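PDB 2J4X: mitogen from Streptococcus dysgalactiae, which binds a zinc ion and probably acts as a secreted superantigen toxin of the staphylococcal and streptococcal family. Local coordinates for residues 135-140 against 192-197. Residues are numbered along the deposited sequence; the frame is centred on the assembly and turned at random.
Sequences VTFQEI and ETIDMS
Bends at chi2 (-50°) and chi3 (-65°) fold Met196 back toward Val135, whose CG2 sits between its own backbone N and carbonyl carbon. The result is a tight meeting: Met196 SD lies 3.4 Å from Val135 CG2, the two side chains crossing at about a right angle. Ile140, in the first turn of the helix, extends its CD1 into the same cluster, 3.6 Å from Ile194 CG1 and 3.9 Å from Met196 SD. Ile194 CG1 also lies against Phe137 at its CA and CB. Trp168 and Ile170 of strand 166-172, Phe130 of strand 126-132 and Phe202 of strand 199-206 also touch this apolar patch.

Behind the side chains runs a short two-stranded antiparallel pairing. Val135 and Ile194 form its hydrogen-bonded pair, with Ile194 N giving a short, nearly straight bond to Val135 O (2.6 Å, 177°) and Val135 N answering to Ile194 O at 3.2 Å. This small ribbon belongs to the beta-grasp domain of the toxin family, and its strand 134-136 runs directly into helix 137-150, which packs across the domain's mixed sheet. Thr136 is the N-cap: its OG1 accepts from Glu139 N, while its CA comes within 4.0 Å of Thr193 CA at the non-hydrogen-bonded pair, where the side chains diverge.

The strand-to-helix junction is gripped again at Glu192 O. Phe137 N approaches it from above the carbonyl plane at 2.9 Å, and a water donates to the same oxygen while accepting from Gln138 N, so the first turn of the helix is tied to Glu192 both directly and through one water. Glu192 OE1 lies obliquely by the Phe137 ring and forms a salt bridge with Lys178 NZ; Lys178 also makes a cation-pi contact with that ring.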
loop_
_atom_site.group_PDB
_atom_site.type_symbol
_atom_site.label_atom_id
_atom_site.label_comp_id
_atom_site.label_asym_id
_atom_site.label_seq_id
_atom_site.Cartn_x
_atom_site.Cartn_y
_atom_site.Cartn_z
ATOM N N VAL A 135 8.497 5.576 3.156
ATOM C CA VAL A 135 7.634 4.398 3.091
ATOM C C VAL A 135 7.000 4.396 1.701
ATOM O O VAL A 135 6.683 5.455 1.152
ATOM C CB VAL A 135 6.488 4.393 4.197
ATOM C CG1 VAL A 135 7.074 4.706 5.573
ATOM C CG2 VAL A 135 5.371 5.349 3.833
ATOM N N THR A 136 6.834 3.216 1.120
ATOM C CA THR A 136 6.220 3.141 -0.191
ATOM C C THR A 136 4.774 3.623 -0.099
ATOM O O THR A 136 4.148 3.515 0.958
ATOM C CB THR A 136 6.184 1.690 -0.735
ATOM O OG1 THR A 136 5.586 0.814 0.240
ATOM C CG2 THR A 136 7.571 1.229 -1.092
ATOM N N PHE A 137 4.259 4.171 -1.199
ATOM C CA PHE A 137 2.869 4.589 -1.271
ATOM C C PHE A 137 2.004 3.310 -1.153
ATOM O O PHE A 137 0.924 3.334 -0.555
ATOM C CB PHE A 137 2.593 5.283 -2.607
ATOM C CG PHE A 137 1.124 5.476 -2.898
ATOM C CD1 PHE A 137 0.381 6.421 -2.206
ATOM C CD2 PHE A 137 0.469 4.664 -3.831
ATOM C CE1 PHE A 137 -0.979 6.552 -2.435
ATOM C CE2 PHE A 137 -0.902 4.794 -4.060
ATOM C CZ PHE A 137 -1.614 5.736 -3.359
ATOM N N GLN A 138 2.481 2.194 -1.720
ATOM C CA GLN A 138 1.750 0.941 -1.656
ATOM C C GLN A 138 1.440 0.554 -0.215
ATOM O O GLN A 138 0.321 0.091 0.070
ATOM C CB GLN A 138 2.526 -0.196 -2.308
ATOM C CG GLN A 138 1.821 -1.531 -2.066
ATOM C CD GLN A 138 2.491 -2.711 -2.736
ATOM O OE1 GLN A 138 1.955 -3.816 -2.732
ATOM N NE2 GLN A 138 3.662 -2.482 -3.319
ATOM N N GLU A 139 2.419 0.735 0.683
ATOM C CA GLU A 139 2.245 0.411 2.098
ATOM C C GLU A 139 1.150 1.263 2.740
ATOM O O GLU A 139 0.275 0.735 3.428
ATOM C CB GLU A 139 3.535 0.613 2.891
ATOM C CG GLU A 139 3.320 0.333 4.395
ATOM C CD GLU A 139 4.542 0.558 5.257
ATOM O OE1 GLU A 139 5.676 0.414 4.769
ATOM O OE2 GLU A 139 4.361 0.858 6.443
ATOM N N ILE A 140 1.221 2.584 2.550
ATOM C CA ILE A 140 0.201 3.496 3.075
ATOM C C ILE A 140 -1.178 3.118 2.514
ATOM O O ILE A 140 -2.136 2.959 3.270
ATOM C CB ILE A 140 0.462 4.951 2.645
ATOM C CG1 ILE A 140 1.812 5.423 3.189
ATOM C CG2 ILE A 140 -0.671 5.844 3.119
ATOM C CD1 ILE A 140 2.179 6.837 2.765
ATOM N N GLU A 192 6.739 3.796 -5.870
ATOM C CA GLU A 192 6.635 5.195 -5.479
ATOM C C GLU A 192 6.822 5.196 -3.965
ATOM O O GLU A 192 6.278 4.327 -3.289
ATOM C CB GLU A 192 5.247 5.728 -5.840
ATOM C CG GLU A 192 5.200 7.227 -6.069
ATOM C CD GLU A 192 3.782 7.810 -6.106
ATOM O OE1 GLU A 192 2.841 7.096 -6.556
ATOM O OE2 GLU A 192 3.620 8.998 -5.699
ATOM N N THR A 193 7.620 6.126 -3.443
ATOM C CA THR A 193 7.858 6.254 -1.990
ATOM C C THR A 193 7.408 7.638 -1.458
ATOM O O THR A 193 7.511 8.650 -2.150
ATOM C CB THR A 193 9.351 6.055 -1.628
ATOM O OG1 THR A 193 10.151 6.910 -2.449
ATOM C CG2 THR A 193 9.782 4.618 -1.854
ATOM N N ILE A 194 6.903 7.676 -0.231
ATOM C CA ILE A 194 6.426 8.918 0.355
ATOM C C ILE A 194 7.397 9.348 1.439
ATOM O O ILE A 194 7.882 8.522 2.192
ATOM C CB ILE A 194 5.008 8.712 0.986
ATOM C CG1 ILE A 194 4.053 8.135 -0.062
ATOM C CG2 ILE A 194 4.437 10.044 1.518
ATOM C CD1 ILE A 194 3.739 9.072 -1.219
ATOM N N ASP A 195 7.700 10.638 1.509
ATOM C CA ASP A 195 8.601 11.155 2.546
ATOM C C ASP A 195 7.659 11.444 3.693
ATOM O O ASP A 195 6.914 12.427 3.648
ATOM C CB ASP A 195 9.257 12.468 2.106
ATOM C CG ASP A 195 10.334 12.951 3.080
ATOM O OD1 ASP A 195 10.221 12.694 4.308
ATOM O OD2 ASP A 195 11.296 13.607 2.603
ATOM N N MET A 196 7.691 10.615 4.726
ATOM C CA MET A 196 6.752 10.808 5.813
ATOM C C MET A 196 6.873 12.128 6.570
ATOM O O MET A 196 5.882 12.610 7.139
ATOM C CB MET A 196 6.805 9.609 6.770
ATOM C CG MET A 196 6.372 8.271 6.141
ATOM S SD MET A 196 4.777 8.350 5.264
ATOM C CE MET A 196 3.664 8.691 6.581
ATOM N N SER A 197 8.067 12.725 6.554
ATOM C CA SER A 197 8.292 13.993 7.260
ATOM C C SER A 197 7.536 15.165 6.638
ATOM O O SER A 197 7.280 16.157 7.317
ATOM C CB SER A 197 9.797 14.331 7.358
ATOM O OG SER A 197 10.383 14.575 6.087
HETATM O O HOH W 1 4.478 2.309 -4.044
#